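Local coordinates for protein acetyl-CoA acetyltransferase A (Ascaris suum, PDB 6BJA) that probably catalyses acetyl transfer between acetyl-CoA molecules as a thiolase of lipid metabolism, and binds coenzyme A, at residues A[32-37]-A[74-79]; A[57-62]-A[87-92]; A[130-135]-A[142-147]. All coordinates share one frame; numbering follows the deposited sequence.

Contact 1 of 3, residues A[32-37]-A[74-79]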
# COMPACT_ATOMS: atom_id res chain seq x y z
N SER A 32 11.61 -9.36 -16.50
CA SER A 32 12.32 -8.54 -15.53
C SER A 32 13.61 -8.01 -16.13
O SER A 32 14.06 -8.49 -17.18
CB SER A 32 12.64 -9.36 -14.29
OG SER A 32 13.63 -10.32 -14.63
N ALA A 33 14.22 -7.04 -15.46
CA ALA A 33 15.54 -6.59 -15.86
C ALA A 33 16.56 -7.75 -15.85
O ALA A 33 17.48 -7.77 -16.66
CB ALA A 33 16.02 -5.47 -14.95
N VAL A 34 16.39 -8.70 -14.94
CA VAL A 34 17.25 -9.88 -14.92
C VAL A 34 17.03 -10.69 -16.19
O VAL A 34 18.00 -11.06 -16.87
CB VAL A 34 17.00 -10.74 -13.65
CG1 VAL A 34 17.66 -12.13 -13.77
CG2 VAL A 34 17.55 -9.99 -12.44
N ASP A 35 15.77 -10.95 -16.54
CA ASP A 35 15.47 -11.69 -17.77
C ASP A 35 16.11 -11.02 -18.99
O ASP A 35 16.73 -11.67 -19.81
CB ASP A 35 13.96 -11.80 -17.99
CG ASP A 35 13.27 -12.64 -16.93
OD1 ASP A 35 13.87 -13.62 -16.40
OD2 ASP A 35 12.10 -12.31 -16.63
N LEU A 36 15.97 -9.70 -19.11
CA LEU A 36 16.50 -9.03 -20.28
C LEU A 36 18.02 -9.04 -20.28
O LEU A 36 18.66 -9.11 -21.33
CB LEU A 36 15.98 -7.58 -20.36
CG LEU A 36 14.46 -7.39 -20.44
CD1 LEU A 36 14.12 -5.91 -20.38
CD2 LEU A 36 13.93 -8.02 -21.73
N GLY A 37 18.61 -8.94 -19.10
CA GLY A 37 20.06 -8.97 -18.95
C GLY A 37 20.61 -10.32 -19.37
O GLY A 37 21.66 -10.41 -19.99
N ARG A 74 24.79 -10.75 -10.41
CA ARG A 74 25.07 -12.15 -10.09
C ARG A 74 23.97 -13.10 -10.60
O ARG A 74 24.25 -14.20 -11.08
CB ARG A 74 25.25 -12.29 -8.59
CG ARG A 74 25.63 -13.70 -8.13
CD ARG A 74 27.02 -14.07 -8.56
NE ARG A 74 27.50 -15.26 -7.82
CZ ARG A 74 28.63 -15.90 -8.09
NH1 ARG A 74 29.46 -15.45 -9.03
NH2 ARG A 74 28.96 -16.97 -7.38
N GLN A 75 22.72 -12.68 -10.50
CA GLN A 75 21.61 -13.45 -11.03
C GLN A 75 21.79 -13.64 -12.53
O GLN A 75 21.62 -14.74 -13.04
CB GLN A 75 20.28 -12.77 -10.74
CG GLN A 75 19.93 -12.63 -9.28
CD GLN A 75 18.56 -12.02 -9.10
OE1 GLN A 75 17.57 -12.52 -9.65
NE2 GLN A 75 18.50 -10.92 -8.37
N ILE A 76 22.12 -12.56 -13.22
CA ILE A 76 22.29 -12.61 -14.67
C ILE A 76 23.46 -13.51 -15.05
O ILE A 76 23.36 -14.37 -15.94
CB ILE A 76 22.51 -11.17 -15.22
CG1 ILE A 76 21.21 -10.37 -15.11
CG2 ILE A 76 23.00 -11.18 -16.67
CD1 ILE A 76 21.42 -8.86 -15.23
N SER A 77 24.57 -13.35 -14.33
CA SER A 77 25.78 -14.09 -14.62
C SER A 77 25.54 -15.60 -14.47
O SER A 77 25.85 -16.39 -15.37
CB SER A 77 26.88 -13.62 -13.69
OG SER A 77 28.14 -14.17 -13.98
N ILE A 78 24.97 -15.98 -13.34
CA ILE A 78 24.73 -17.41 -13.09
C ILE A 78 23.77 -18.00 -14.13
O ILE A 78 24.02 -19.11 -14.67
CB ILE A 78 24.20 -17.63 -11.66
CG1 ILE A 78 25.34 -17.43 -10.68
CG2 ILE A 78 23.60 -19.05 -11.51
CD1 ILE A 78 24.93 -17.51 -9.22
N ALA A 79 22.69 -17.28 -14.43
CA ALA A 79 21.69 -17.77 -15.39
C ALA A 79 22.21 -17.78 -16.83
O ALA A 79 21.65 -18.49 -17.69
CB ALA A 79 20.44 -16.95 -15.30

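Contact 2 of 3, residues A[57-62]-A[87-92]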
# COMPACT_ATOMS: atom_id res chain seq x y z
N GLU A 57 34.28 -11.54 -15.26
CA GLU A 57 33.45 -10.59 -14.52
C GLU A 57 32.22 -10.22 -15.30
O GLU A 57 32.27 -10.13 -16.52
CB GLU A 57 34.17 -9.27 -14.24
CG GLU A 57 35.24 -9.30 -13.25
CD GLU A 57 35.58 -7.89 -12.74
OE1 GLU A 57 34.72 -6.97 -12.78
OE2 GLU A 57 36.73 -7.73 -12.29
N THR A 58 31.14 -9.95 -14.57
CA THR A 58 29.88 -9.45 -15.12
C THR A 58 29.54 -8.15 -14.44
O THR A 58 29.37 -8.13 -13.22
CB THR A 58 28.79 -10.46 -14.91
OG1 THR A 58 29.19 -11.69 -15.53
CG2 THR A 58 27.47 -9.99 -15.52
N ILE A 59 29.49 -7.06 -15.21
CA ILE A 59 29.30 -5.72 -14.64
C ILE A 59 28.03 -5.15 -15.25
O ILE A 59 27.97 -4.99 -16.46
CB ILE A 59 30.48 -4.78 -14.94
CG1 ILE A 59 31.81 -5.43 -14.58
CG2 ILE A 59 30.29 -3.44 -14.21
CD1 ILE A 59 33.01 -4.72 -15.12
N VAL A 60 27.05 -4.83 -14.42
CA VAL A 60 25.72 -4.47 -14.90
C VAL A 60 25.24 -3.13 -14.40
O VAL A 60 25.12 -2.91 -13.19
CB VAL A 60 24.66 -5.50 -14.48
CG1 VAL A 60 23.31 -5.12 -15.09
CG2 VAL A 60 25.07 -6.90 -14.90
N GLY A 61 24.92 -2.23 -15.32
CA GLY A 61 24.24 -1.00 -14.97
C GLY A 61 22.74 -1.16 -14.82
O GLY A 61 22.07 -1.78 -15.66
N ASN A 62 22.21 -0.61 -13.73
CA ASN A 62 20.79 -0.68 -13.42
C ASN A 62 20.47 0.41 -12.42
O ASN A 62 21.21 0.58 -11.46
CB ASN A 62 20.42 -2.05 -12.84
CG ASN A 62 18.97 -2.13 -12.42
OD1 ASN A 62 18.63 -2.04 -11.23
ND2 ASN A 62 18.09 -2.33 -13.39
N GLN A 87 33.26 -12.76 -10.94
CA GLN A 87 32.81 -11.67 -10.09
C GLN A 87 31.72 -10.82 -10.73
O GLN A 87 31.81 -10.47 -11.89
CB GLN A 87 33.98 -10.78 -9.75
CG GLN A 87 34.83 -11.27 -8.58
CD GLN A 87 35.33 -12.69 -8.72
OE1 GLN A 87 36.29 -12.95 -9.48
NE2 GLN A 87 34.71 -13.64 -7.99
N CYS A 88 30.72 -10.47 -9.93
CA CYS A 88 29.51 -9.79 -10.40
C CYS A 88 29.16 -8.58 -9.57
O CYS A 88 29.09 -8.67 -8.36
CB CYS A 88 28.35 -10.75 -10.37
SG CYS A 88 28.71 -12.29 -11.28
N VAL A 89 28.93 -7.43 -10.22
CA VAL A 89 28.59 -6.22 -9.48
C VAL A 89 27.56 -5.41 -10.26
O VAL A 89 27.59 -5.38 -11.51
CB VAL A 89 29.85 -5.39 -9.20
CG1 VAL A 89 30.50 -4.86 -10.48
CG2 VAL A 89 29.53 -4.22 -8.26
N THR A 90 26.65 -4.78 -9.54
CA THR A 90 25.61 -3.94 -10.13
C THR A 90 25.94 -2.50 -9.78
O THR A 90 26.28 -2.20 -8.65
CB THR A 90 24.20 -4.31 -9.65
OG1 THR A 90 23.99 -5.72 -9.84
CG2 THR A 90 23.13 -3.60 -10.45
N ILE A 91 25.89 -1.63 -10.77
CA ILE A 91 26.25 -0.26 -10.47
C ILE A 91 25.22 0.74 -10.96
O ILE A 91 24.50 0.52 -11.96
CB ILE A 91 27.65 0.08 -11.00
CG1 ILE A 91 27.64 0.22 -12.50
CG2 ILE A 91 28.69 -0.97 -10.60
CD1 ILE A 91 28.05 1.57 -12.81
N ASN A 92 25.15 1.86 -10.24
CA ASN A 92 24.16 2.90 -10.47
C ASN A 92 24.87 4.23 -10.63
O ASN A 92 25.44 4.75 -9.68
CB ASN A 92 23.15 2.97 -9.32
CG ASN A 92 22.07 4.02 -9.52
OD1 ASN A 92 22.12 4.80 -10.46
ND2 ASN A 92 21.08 4.05 -8.63
O HOH W 1 32.31 -7.61 -11.42

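Contact 3 of 3, residues A[130-135]-A[142-147]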
# COMPACT_ATOMS: atom_id res chain seq x y z
N PHE A 130 6.01 0.87 -6.39
CA PHE A 130 5.73 1.98 -5.51
C PHE A 130 6.21 1.61 -4.13
O PHE A 130 6.29 0.43 -3.80
CB PHE A 130 4.24 2.32 -5.48
CG PHE A 130 3.68 2.68 -6.83
CD1 PHE A 130 3.74 3.97 -7.29
CD2 PHE A 130 3.12 1.71 -7.62
CE1 PHE A 130 3.24 4.30 -8.53
CE2 PHE A 130 2.62 2.04 -8.86
CZ PHE A 130 2.68 3.33 -9.30
N TYR A 131 6.52 2.63 -3.33
CA TYR A 131 7.06 2.43 -1.99
C TYR A 131 6.08 2.85 -0.90
O TYR A 131 5.53 3.94 -0.94
CB TYR A 131 8.35 3.25 -1.81
CG TYR A 131 9.43 3.04 -2.86
CD1 TYR A 131 9.72 1.78 -3.34
CD2 TYR A 131 10.20 4.11 -3.32
CE1 TYR A 131 10.73 1.58 -4.25
CE2 TYR A 131 11.20 3.93 -4.23
CZ TYR A 131 11.46 2.65 -4.70
OH TYR A 131 12.47 2.44 -5.60
N VAL A 132 5.90 1.96 0.06
CA VAL A 132 5.29 2.26 1.36
C VAL A 132 6.40 2.42 2.39
O VAL A 132 7.24 1.54 2.51
CB VAL A 132 4.35 1.14 1.81
CG1 VAL A 132 3.73 1.43 3.16
CG2 VAL A 132 3.26 0.91 0.78
N PRO A 133 6.42 3.54 3.13
CA PRO A 133 7.54 3.70 4.07
C PRO A 133 7.50 2.73 5.24
O PRO A 133 6.44 2.22 5.61
CB PRO A 133 7.37 5.15 4.56
CG PRO A 133 5.95 5.44 4.37
CD PRO A 133 5.55 4.72 3.11
N ARG A 134 8.68 2.43 5.79
CA ARG A 134 8.82 1.60 6.96
C ARG A 134 8.27 2.36 8.16
O ARG A 134 8.27 3.58 8.16
CB ARG A 134 10.29 1.24 7.18
CG ARG A 134 10.61 0.33 8.39
CD ARG A 134 10.31 -1.15 8.16
NE ARG A 134 10.85 -1.60 6.89
CZ ARG A 134 10.95 -2.86 6.50
NH1 ARG A 134 10.58 -3.89 7.29
NH2 ARG A 134 11.47 -3.10 5.32
N GLY A 135 7.79 1.64 9.15
CA GLY A 135 7.32 2.30 10.36
C GLY A 135 5.87 2.68 10.19
O GLY A 135 5.39 2.82 9.06
N VAL A 142 -0.31 8.42 4.05
CA VAL A 142 0.99 8.75 3.51
C VAL A 142 0.94 8.59 1.99
O VAL A 142 0.10 7.87 1.47
CB VAL A 142 2.09 7.84 4.09
CG1 VAL A 142 1.91 6.40 3.63
CG2 VAL A 142 3.46 8.36 3.72
N GLN A 143 1.83 9.28 1.29
CA GLN A 143 1.92 9.14 -0.15
C GLN A 143 2.65 7.86 -0.51
O GLN A 143 3.67 7.53 0.11
CB GLN A 143 2.66 10.34 -0.75
CG GLN A 143 2.44 10.52 -2.24
CD GLN A 143 1.13 11.22 -2.55
OE1 GLN A 143 0.74 12.16 -1.85
NE2 GLN A 143 0.45 10.79 -3.59
N LEU A 144 2.10 7.10 -1.46
CA LEU A 144 2.83 6.00 -2.08
C LEU A 144 3.78 6.61 -3.09
O LEU A 144 3.36 7.31 -4.00
CB LEU A 144 1.88 5.04 -2.78
CG LEU A 144 1.79 3.59 -2.35
CD1 LEU A 144 1.61 3.52 -0.87
CD2 LEU A 144 0.61 2.96 -3.06
N VAL A 145 5.07 6.36 -2.91
CA VAL A 145 6.11 6.99 -3.70
C VAL A 145 6.36 6.15 -4.94
O VAL A 145 6.48 4.93 -4.84
CB VAL A 145 7.39 7.13 -2.89
CG1 VAL A 145 8.53 7.68 -3.74
CG2 VAL A 145 7.14 8.01 -1.67
N ASP A 146 6.46 6.81 -6.09
CA ASP A 146 6.74 6.14 -7.36
C ASP A 146 8.25 6.01 -7.57
O ASP A 146 8.95 7.01 -7.65
CB ASP A 146 6.10 6.93 -8.49
CG ASP A 146 6.09 6.18 -9.81
OD1 ASP A 146 6.97 5.33 -10.02
OD2 ASP A 146 5.16 6.42 -10.62
N ALA A 147 8.74 4.78 -7.63
CA ALA A 147 10.16 4.54 -7.84
C ALA A 147 10.68 5.28 -9.07
O ALA A 147 11.80 5.76 -9.07
CB ALA A 147 10.44 3.04 -7.98

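Contact 1 of 3, residues A[32-37]-A[74-79]
V34 and I76 meet where two helices of the thiolase N-terminal half, 33-48 and 72-79, pack at -42°, their short segments 8.9 Å apart at the axes. I76 points its side chain at the partner helix and lands mainly on backbone. Its CG1 rests against V34 O at 3.7 Å, and its CG2 lies 3.7 Å from G37 O. One torsion sets both branches: CG1 stands opposite the carbonyl carbon (chi1 -70°), which leaves CG2 opposite the backbone N and turned to the G37 carbonyl. G37 presents bare backbone here, its CA 4.0 Å from I76 CD1. V34 holds the other half of the contact, crossing the Q75 side chain at about a right angle, with V34 CG2 3.8 Å from Q75 OE1. The far end of Q75 is fixed by its NE2, which bonds to the carbonyls of L68 and Q70, so the valine packs against a held amide. S32 and D35 open helix 33-48 with a capping box: D35 N gives a nearly straight bond to S32 OG, and S32 N reaches D35 OD2 at 3.0 Å, on the anti side and 35° out of the carboxylate plane.

Contact 2 of 3, residues A[57-62]-A[87-92]
T58 N bonds to Q87 O at 2.8 Å, the first of five backbone hydrogen bonds that tie two parallel strands together. V89 N returns one to T58 O, V60 N takes V89 O, I91 N takes V60 O at 2.8 Å, and N62 N closes the series on I91 O. Four of the donors sit nearly on the carbonyl axis; I91 N is tilted 26° from the plane of its acceptor. Q87 O has further company: E57 CA makes a CH···O contact with it, and a water 2.8 Å from E57 OE1 also lies near it, a weak link, with more acceptors in reach than protons to give. E57 OE2 forms a salt bridge with R114, whose guanidinium also bonds Q87 OE1, so one arginine joins the two side chains, while Q87 NE2 bonds to E388 of the second subunit.

On the face carrying E57, I59 and I91, I59 CG2 lies beside V89 CG1 at 4.0 Å, the two side chains pointing the same way. V89 puts CG1 between its backbone N and carbonyl carbon (chi1 65°), which brings it alongside the isoleucine. The other face has T58 CB against C88 SG at 4.1 Å, while T90 CG2 lies 3.5 Å from V60 O and 3.9 Å from N62 CB. Helix 72-79 covers this face and helix 97-110 the first. T90 to N92 continue the sheet antiparallel into the second subunit, and strand 57-61, helix 72-79 and strand 87-92 form a beta-alpha-beta crossover in the N-terminal half of the thiolase fold.

Contact 3 of 3, residues A[130-135]-A[142-147]
The F130 ring meets V145 O at its edge, near the ring plane, while the D146 carboxylate approaches obliquely, the two planes 57° apart. F130 CE1 is 3.5 Å from D146 OD2. This carboxylate has other duties: OD1 caps L148 N and pairs with R134 of the second subunit, which also makes a cation-pi contact with F130, and OD2 accepts from G140 N of the third subunit. The Y131 ring reaches A147 obliquely, with CZ 3.5 Å from A147 CB, and V145 CG1 is also oblique to the ring, 4.0 Å from Y131 CD2. With CG opposite the carbonyl carbon (chi1 -53°), the ring extends past V145 to A147, and its hydroxyl bonds to D151. Between the rings the backbones form an antiparallel hydrogen-bonded pair: Y131 N to V145 O is 2.8 Å, and V145 N meets Y131 O on a lone pair at 3.2 Å. Farther along, V132 CG2 touches L144 CD1 at 3.5 Å, and P133 CG and V142 CG2 reach toward each other, 3.9 Å apart. The two short strands form a hairpin-like excursion that follows strand 116-124 and leads into helix 147-153, whose N-cap is D146. F130 to V132 run antiparallel to a strand of the second subunit, and V142 and L144 make backbone hydrogen bonds with the third, consistent with the tetramerisation loop of thiolases.

How the contacts relate
Contacts 1 and 2 belong to one compact unit, their centres 11 Å apart: strand 57-61, helix 72-79 and strand 87-92 follow one another, and contact 1 sets helix 33-48 against that helix. They touch directly, S77 CB packing on C88 SG, with S77 OG and T58 OG1 probably hydrogen-bonded. Contact 3, the least buried, stands 28 Å from the chain centre, with nine of its residues within reach of the second subunit. Its nearest atoms are about 12 Å from contact 1 and 9 Å from contact 2. The chemistry follows: apolar side chains on helix backbone in contact 1, regular parallel backbone bonding in contact 2, aromatic and charged groups shared between chains in contact 3.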